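Local coordinates for protein salt-tolerant glutaminase (Micrococcus luteus, PDB 3AGD) that probably hydrolyses L-glutamine to L-glutamate and ammonium, as a salt-tolerant member of the glutaminase family, at residues Asp57-Ile62 with Ala196-Val201; Asp37-Ala42 with Ile275-Pro280. All coordinates share one frame; numbering follows the deposited sequence.

Contact 1: residues Asp57-Ile62 with Ala196-Val201; sequences DVEFTI and AVLVTV
The carbonyl oxygen of Val199 lies over the centre of one face of the Phe60 ring, 3.4 Å above its plane. The ring reaches this place because CG stands between the backbone N and the carbonyl carbon (chi1 53°), which folds the ring back under the partner strand. Val199 CG2 meets the ring atom Phe60 CE1 at 3.7 Å, and Val201 CG2 approaches CE2. The ring also stacks with that of Phe278.

The motif is a small two-stranded antiparallel sheet, 60-61 with 198-199, in the glutaminase domain of the beta-lactamase clan. Phe60 and Val199 form its hydrogen-bonded pair. Phe60 N binds Val199 O at 2.8 Å. Val199 N returns a straighter bond to Phe60 O. Val199 O therefore accepts an N-H while also lying over the ring of the same phenylalanine. Thr61 and Leu198 form the non-hydrogen-bonded pair. Beyond it, Ile62 N binds Val197 O at 2.9 Å, with an angle of 169° at the hydrogen.

Ile62 and Val197 lie side by side and point the same way. Ile62 CB also packs on Val199 CG2 at 3.8 Å. Leu204 of helix 201-212 touches Phe60, Ile62 and Val199, so this side is buried. Ala196 follows the glutamate-binding residue Cys195, which places this end of the contact near the substrate pocket.

Glu59 is exposed and forms a salt bridge with Arg148. Its chain crosses Leu198 at about a right angle, with Glu59 OE1 3.7 Å from Leu198 CD1. Thr200 is the N-cap of helix 201-212. CG2 of Thr200 touches both acidic side chains, 3.6 Å from Glu59 CG and from Asp57 OD2.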
ATOM      1  N   ASP A  57      22.661  -2.434 -17.779  1.00 25.90           N
ATOM      2  CA  ASP A  57      23.867  -1.767 -17.305  1.00 28.64           C
ATOM      3  C   ASP A  57      24.348  -0.658 -18.243  1.00 27.75           C
ATOM      4  O   ASP A  57      25.512  -0.259 -18.208  1.00 27.83           O
ATOM      5  CB  ASP A  57      24.984  -2.795 -17.111  1.00 37.81           C
ATOM      6  CG  ASP A  57      26.070  -2.303 -16.177  1.00 50.58           C
ATOM      7  OD1 ASP A  57      27.141  -2.944 -16.126  1.00 57.08           O
ATOM      8  OD2 ASP A  57      25.850  -1.284 -15.488  1.00 54.93           O
ATOM      9  N   VAL A  58      23.448  -0.170 -19.086  1.00 27.01           N
ATOM     10  CA  VAL A  58      23.769   0.902 -20.020  1.00 24.64           C
ATOM     11  C   VAL A  58      23.294   2.211 -19.399  1.00 23.82           C
ATOM     12  O   VAL A  58      22.120   2.347 -19.048  1.00 23.59           O
ATOM     13  CB  VAL A  58      23.055   0.696 -21.366  1.00 21.31           C
ATOM     14  CG1 VAL A  58      23.312   1.878 -22.274  1.00 22.29           C
ATOM     15  CG2 VAL A  58      23.545  -0.585 -22.019  1.00 22.06           C
ATOM     16  N   GLU A  59      24.203   3.170 -19.264  1.00 22.50           N
ATOM     17  CA  GLU A  59      23.865   4.450 -18.661  1.00 22.54           C
ATOM     18  C   GLU A  59      23.019   5.347 -19.547  1.00 22.17           C
ATOM     19  O   GLU A  59      23.136   5.332 -20.772  1.00 19.46           O
ATOM     20  CB  GLU A  59      25.135   5.206 -18.262  1.00 23.80           C
ATOM     21  CG  GLU A  59      25.984   4.513 -17.209  1.00 24.35           C
ATOM     22  CD  GLU A  59      27.047   5.429 -16.625  1.00 26.31           C
ATOM     23  OE1 GLU A  59      27.553   6.304 -17.364  1.00 27.79           O
ATOM     24  OE2 GLU A  59      27.388   5.269 -15.431  1.00 23.88           O
ATOM     25  N   PHE A  60      22.163   6.132 -18.905  1.00 21.40           N
ATOM     26  CA  PHE A  60      21.300   7.080 -19.595  1.00 18.35           C
ATOM     27  C   PHE A  60      20.964   8.171 -18.585  1.00 17.65           C
ATOM     28  O   PHE A  60      21.069   7.953 -17.379  1.00 18.87           O
ATOM     29  CB  PHE A  60      20.028   6.379 -20.096  1.00 19.79           C
ATOM     30  CG  PHE A  60      19.285   5.622 -19.027  1.00 19.18           C
ATOM     31  CD1 PHE A  60      18.450   6.285 -18.137  1.00 17.61           C
ATOM     32  CD2 PHE A  60      19.450   4.241 -18.893  1.00 17.02           C
ATOM     33  CE1 PHE A  60      17.787   5.588 -17.122  1.00 17.10           C
ATOM     34  CE2 PHE A  60      18.797   3.535 -17.887  1.00 15.16           C
ATOM     35  CZ  PHE A  60      17.962   4.207 -16.997  1.00 15.13           C
ATOM     36  N   THR A  61      20.576   9.348 -19.062  1.00 16.55           N
ATOM     37  CA  THR A  61      20.237  10.424 -18.142  1.00 15.75           C
ATOM     38  C   THR A  61      18.896  10.117 -17.480  1.00 15.59           C
ATOM     39  O   THR A  61      17.907   9.802 -18.148  1.00 13.39           O
ATOM     40  CB  THR A  61      20.195  11.778 -18.866  1.00 17.11           C
ATOM     41  OG1 THR A  61      19.302  11.705 -19.984  1.00 17.09           O
ATOM     42  CG2 THR A  61      21.589  12.133 -19.365  1.00 17.36           C
ATOM     43  N   ILE A  62      18.889  10.199 -16.155  1.00 13.05           N
ATOM     44  CA  ILE A  62      17.719   9.901 -15.347  1.00 14.10           C
ATOM     45  C   ILE A  62      16.539  10.833 -15.590  1.00 16.33           C
ATOM     46  O   ILE A  62      15.385  10.455 -15.373  1.00 18.74           O
ATOM     47  CB  ILE A  62      18.106   9.914 -13.842  1.00 13.01           C
ATOM     48  CG1 ILE A  62      16.939   9.446 -12.982  1.00 12.98           C
ATOM     49  CG2 ILE A  62      18.535  11.308 -13.429  1.00 12.57           C
ATOM     50  CD1 ILE A  62      17.322   9.268 -11.517  1.00 13.04           C
ATOM     51  N   ALA A 196      20.447  15.430 -15.975  1.00 17.37           N
ATOM     52  CA  ALA A 196      21.518  14.885 -16.799  1.00 19.80           C
ATOM     53  C   ALA A 196      22.382  13.882 -16.044  1.00 22.13           C
ATOM     54  O   ALA A 196      23.398  13.416 -16.570  1.00 24.11           O
ATOM     55  CB  ALA A 196      22.387  16.019 -17.347  1.00 17.55           C
ATOM     56  N   VAL A 197      21.991  13.558 -14.814  1.00 18.98           N
ATOM     57  CA  VAL A 197      22.741  12.588 -14.026  1.00 17.79           C
ATOM     58  C   VAL A 197      22.608  11.214 -14.683  1.00 18.05           C
ATOM     59  O   VAL A 197      21.510  10.785 -15.023  1.00 16.06           O
ATOM     60  CB  VAL A 197      22.222  12.514 -12.574  1.00 18.01           C
ATOM     61  CG1 VAL A 197      22.898  11.364 -11.833  1.00 20.28           C
ATOM     62  CG2 VAL A 197      22.495  13.820 -11.865  1.00 17.41           C
ATOM     63  N   LEU A 198      23.737  10.532 -14.849  1.00 19.48           N
ATOM     64  CA  LEU A 198      23.784   9.215 -15.478  1.00 20.93           C
ATOM     65  C   LEU A 198      23.531   8.031 -14.548  1.00 21.45           C
ATOM     66  O   LEU A 198      24.170   7.886 -13.503  1.00 22.94           O
ATOM     67  CB  LEU A 198      25.139   9.026 -16.172  1.00 22.09           C
ATOM     68  CG  LEU A 198      25.409   9.915 -17.392  1.00 20.46           C
ATOM     69  CD1 LEU A 198      26.897   9.884 -17.748  1.00 17.52           C
ATOM     70  CD2 LEU A 198      24.548   9.435 -18.564  1.00 19.56           C
ATOM     71  N   VAL A 199      22.593   7.180 -14.945  1.00 20.48           N
ATOM     72  CA  VAL A 199      22.258   5.989 -14.179  1.00 17.98           C
ATOM     73  C   VAL A 199      21.934   4.855 -15.144  1.00 16.37           C
ATOM     74  O   VAL A 199      21.667   5.090 -16.324  1.00 13.48           O
ATOM     75  CB  VAL A 199      21.022   6.208 -13.265  1.00 18.17           C
ATOM     76  CG1 VAL A 199      21.309   7.296 -12.244  1.00 20.19           C
ATOM     77  CG2 VAL A 199      19.800   6.563 -14.113  1.00 19.01           C
ATOM     78  N   THR A 200      21.975   3.628 -14.635  1.00 16.13           N
ATOM     79  CA  THR A 200      21.651   2.451 -15.425  1.00 18.27           C
ATOM     80  C   THR A 200      20.365   1.893 -14.829  1.00 22.24           C
ATOM     81  O   THR A 200      19.919   2.336 -13.766  1.00 21.71           O
ATOM     82  CB  THR A 200      22.720   1.356 -15.293  1.00 20.32           C
ATOM     83  OG1 THR A 200      22.728   0.870 -13.943  1.00 20.05           O
ATOM     84  CG2 THR A 200      24.106   1.905 -15.639  1.00 21.92           C
ATOM     85  N   VAL A 201      19.774   0.922 -15.512  1.00 22.53           N
ATOM     86  CA  VAL A 201      18.562   0.284 -15.025  1.00 25.32           C
ATOM     87  C   VAL A 201      18.790  -0.217 -13.598  1.00 23.32           C
ATOM     88  O   VAL A 201      17.928  -0.070 -12.726  1.00 20.63           O
ATOM     89  CB  VAL A 201      18.198  -0.918 -15.898  1.00 35.22           C
ATOM     90  CG1 VAL A 201      17.034  -1.655 -15.298  1.00 42.02           C
ATOM     91  CG2 VAL A 201      17.863  -0.460 -17.294  1.00 42.81           C
TER

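Contact 2: residues Asp37-Ala42 with Ile275-Pro280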
ATOM      1  N   ASP A  37      17.534   0.881 -30.246  1.00 32.61           N
ATOM      2  CA  ASP A  37      17.546  -0.562 -30.053  1.00 32.75           C
ATOM      3  C   ASP A  37      18.174  -1.007 -28.729  1.00 32.11           C
ATOM      4  O   ASP A  37      19.132  -1.781 -28.715  1.00 30.83           O
ATOM      5  CB  ASP A  37      18.276  -1.227 -31.223  1.00 38.67           C
ATOM      6  CG  ASP A  37      18.026  -2.724 -31.297  1.00 45.26           C
ATOM      7  OD1 ASP A  37      18.749  -3.410 -32.051  1.00 47.00           O
ATOM      8  OD2 ASP A  37      17.103  -3.210 -30.607  1.00 47.00           O
ATOM      9  N   ARG A  38      17.636  -0.513 -27.618  1.00 30.87           N
ATOM     10  CA  ARG A  38      18.136  -0.888 -26.301  1.00 31.75           C
ATOM     11  C   ARG A  38      16.951  -1.126 -25.375  1.00 28.70           C
ATOM     12  O   ARG A  38      15.963  -0.393 -25.419  1.00 25.80           O
ATOM     13  CB  ARG A  38      19.086   0.189 -25.752  1.00 35.23           C
ATOM     14  CG  ARG A  38      20.381   0.279 -26.560  1.00 42.84           C
ATOM     15  CD  ARG A  38      21.545   0.930 -25.825  1.00 50.20           C
ATOM     16  NE  ARG A  38      21.469   2.389 -25.769  1.00 58.54           N
ATOM     17  CZ  ARG A  38      22.499   3.175 -25.458  1.00 61.16           C
ATOM     18  NH1 ARG A  38      23.684   2.642 -25.181  1.00 58.89           N
ATOM     19  NH2 ARG A  38      22.346   4.492 -25.416  1.00 64.04           N
ATOM     20  N   PHE A  39      17.046  -2.167 -24.555  1.00 27.33           N
ATOM     21  CA  PHE A  39      15.961  -2.531 -23.650  1.00 26.92           C
ATOM     22  C   PHE A  39      16.497  -3.322 -22.456  1.00 27.24           C
ATOM     23  O   PHE A  39      16.946  -4.459 -22.601  1.00 28.57           O
ATOM     24  CB  PHE A  39      14.932  -3.364 -24.427  1.00 24.80           C
ATOM     25  CG  PHE A  39      13.656  -3.650 -23.673  1.00 24.53           C
ATOM     26  CD1 PHE A  39      13.319  -2.940 -22.525  1.00 24.07           C
ATOM     27  CD2 PHE A  39      12.768  -4.614 -24.142  1.00 24.01           C
ATOM     28  CE1 PHE A  39      12.122  -3.186 -21.858  1.00 20.76           C
ATOM     29  CE2 PHE A  39      11.564  -4.867 -23.481  1.00 24.95           C
ATOM     30  CZ  PHE A  39      11.242  -4.149 -22.335  1.00 20.31           C
ATOM     31  N   GLY A  40      16.451  -2.709 -21.279  1.00 23.13           N
ATOM     32  CA  GLY A  40      16.936  -3.369 -20.082  1.00 24.57           C
ATOM     33  C   GLY A  40      15.973  -3.250 -18.919  1.00 25.69           C
ATOM     34  O   GLY A  40      15.140  -2.340 -18.875  1.00 27.12           O
ATOM     35  N   ILE A  41      16.092  -4.167 -17.965  1.00 21.29           N
ATOM     36  CA  ILE A  41      15.222  -4.175 -16.802  1.00 21.24           C
ATOM     37  C   ILE A  41      15.950  -4.765 -15.595  1.00 23.93           C
ATOM     38  O   ILE A  41      16.796  -5.644 -15.741  1.00 24.10           O
ATOM     39  CB  ILE A  41      13.956  -5.004 -17.089  1.00 22.58           C
ATOM     40  CG1 ILE A  41      12.967  -4.876 -15.931  1.00 23.42           C
ATOM     41  CG2 ILE A  41      14.334  -6.463 -17.302  1.00 23.12           C
ATOM     42  CD1 ILE A  41      11.582  -5.355 -16.292  1.00 27.30           C
ATOM     43  N   ALA A  42      15.614  -4.281 -14.404  1.00 21.00           N
ATOM     44  CA  ALA A  42      16.247  -4.770 -13.188  1.00 17.93           C
ATOM     45  C   ALA A  42      15.321  -4.625 -11.992  1.00 20.18           C
ATOM     46  O   ALA A  42      14.568  -3.652 -11.888  1.00 22.35           O
ATOM     47  CB  ALA A  42      17.544  -4.009 -12.928  1.00 13.12           C
ATOM     48  N   ILE A 275      12.193  -0.906  -8.847  1.00 20.34           N
ATOM     49  CA  ILE A 275      12.230  -1.227 -10.273  1.00 18.67           C
ATOM     50  C   ILE A 275      12.917  -0.186 -11.149  1.00 19.13           C
ATOM     51  O   ILE A 275      12.724   1.017 -10.984  1.00 21.55           O
ATOM     52  CB  ILE A 275      10.804  -1.429 -10.820  1.00 17.36           C
ATOM     53  CG1 ILE A 275      10.132  -2.589 -10.089  1.00 19.13           C
ATOM     54  CG2 ILE A 275      10.843  -1.669 -12.328  1.00 12.20           C
ATOM     55  CD1 ILE A 275       8.624  -2.635 -10.283  1.00 15.93           C
ATOM     56  N   GLY A 276      13.718  -0.673 -12.087  1.00 16.64           N
ATOM     57  CA  GLY A 276      14.407   0.202 -13.012  1.00 15.99           C
ATOM     58  C   GLY A 276      14.208  -0.387 -14.393  1.00 17.91           C
ATOM     59  O   GLY A 276      14.474  -1.567 -14.599  1.00 18.05           O
ATOM     60  N   VAL A 277      13.701   0.405 -15.331  1.00 18.79           N
ATOM     61  CA  VAL A 277      13.504  -0.077 -16.694  1.00 18.88           C
ATOM     62  C   VAL A 277      14.086   0.948 -17.661  1.00 20.25           C
ATOM     63  O   VAL A 277      14.052   2.152 -17.402  1.00 20.87           O
ATOM     64  CB  VAL A 277      12.012  -0.271 -17.052  1.00 18.38           C
ATOM     65  CG1 VAL A 277      11.901  -1.042 -18.368  1.00 17.18           C
ATOM     66  CG2 VAL A 277      11.288  -1.006 -15.949  1.00 15.96           C
ATOM     67  N   PHE A 278      14.611   0.468 -18.781  1.00 18.50           N
ATOM     68  CA  PHE A 278      15.204   1.354 -19.765  1.00 17.69           C
ATOM     69  C   PHE A 278      14.864   0.967 -21.197  1.00 17.41           C
ATOM     70  O   PHE A 278      15.117  -0.161 -21.632  1.00 16.06           O
ATOM     71  CB  PHE A 278      16.725   1.379 -19.583  1.00 21.12           C
ATOM     72  CG  PHE A 278      17.466   2.048 -20.708  1.00 26.01           C
ATOM     73  CD1 PHE A 278      17.184   3.364 -21.063  1.00 22.68           C
ATOM     74  CD2 PHE A 278      18.461   1.361 -21.402  1.00 27.26           C
ATOM     75  CE1 PHE A 278      17.884   3.991 -22.092  1.00 27.07           C
ATOM     76  CE2 PHE A 278      19.168   1.977 -22.435  1.00 27.41           C
ATOM     77  CZ  PHE A 278      18.880   3.296 -22.781  1.00 28.68           C
ATOM     78  N   SER A 279      14.281   1.918 -21.920  1.00 17.45           N
ATOM     79  CA  SER A 279      13.923   1.729 -23.319  1.00 20.35           C
ATOM     80  C   SER A 279      13.693   3.125 -23.892  1.00 20.45           C
ATOM     81  O   SER A 279      12.664   3.747 -23.641  1.00 20.99           O
ATOM     82  CB  SER A 279      12.662   0.874 -23.448  1.00 22.20           C
ATOM     83  OG  SER A 279      12.413   0.578 -24.808  1.00 24.70           O
ATOM     84  N   PRO A 280      14.661   3.626 -24.676  1.00 20.20           N
ATOM     85  CA  PRO A 280      14.678   4.941 -25.326  1.00 19.25           C
ATOM     86  C   PRO A 280      13.385   5.516 -25.906  1.00 21.35           C
ATOM     87  O   PRO A 280      12.998   6.631 -25.565  1.00 24.62           O
ATOM     88  CB  PRO A 280      15.758   4.778 -26.390  1.00 22.38           C
ATOM     89  CG  PRO A 280      16.725   3.850 -25.729  1.00 22.21           C
ATOM     90  CD  PRO A 280      15.798   2.810 -25.145  1.00 20.12           C
TER
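Gly40 and Phe278 hold each other by two backbone hydrogen bonds. Gly40 N binds Phe278 O at 2.9 Å. Phe278 N binds Gly40 O at the same length, 2.9 Å. Two residues on, Gly276 N donates to Ala42 O at 3.1 Å. Ala42 N also points to Gly276 O, though the place of that oxygen is less sure. Ile41 and Val277 form the non-hydrogen-bonded pair between these rungs.

Strands 40-44 and 273-278 are thus antiparallel neighbours in the five-stranded sheet of the glutaminase domain, a member of the beta-lactamase clan. Strand 50-54 flanks the first and strand 264-269 the second.

Phe39 lies just before its strand. Its ring turns an edge to Phe278 O, which lies in the ring plane 3.4 Å from Phe39 CD1. With CG opposite the backbone N (chi1 -172°), the ring runs alongside Val277, and Phe39 CE1 meets Val277 CG1 at 4.1 Å. Ile41 is on the same face as Val277. Helices 4-16 and 289-301 pack against this face.

The other sheet face carries Phe278 and Ala42, both touching Val201 of helix 201-212. Arg38 crosses the Phe278 ring obliquely, its guanidinium plane 63° from the ring plane. The nearest approach is Arg38 CB to Phe278 CE2, 3.8 Å. Pro280 CD lies over one face of the same ring, offset toward the rim, and also touches Arg38 O.

The polar bonds across this contact are all between backbone atoms. The side chains add mainly van der Waals contacts, some of them with backbone oxygens and one with an arginine chain. The join therefore rests on main-chain pairing in a buried sheet with helices on both faces.

Overall arrangement
Both contacts are largely buried and antiparallel, and both lie in the glutaminase domain, their centres about 10 Å apart. Contact 2 is central to the five-stranded sheet, with its strands nearly exactly antiparallel. Contact 1 is a shorter, less regular pair beside that sheet, leading into helix 201-212. Contact 1 also has an exposed acidic margin at Asp57 and Glu59, while the touching residues of contact 2 include no exposed ones. The two meet through side chains on the sheet face that carries Phe278 and Ala42, and Val58 touches Arg38. Pro280 of contact 2 is about 10 Å from Val261, another residue seen to bind L-glutamate in this protein, measured between side chains.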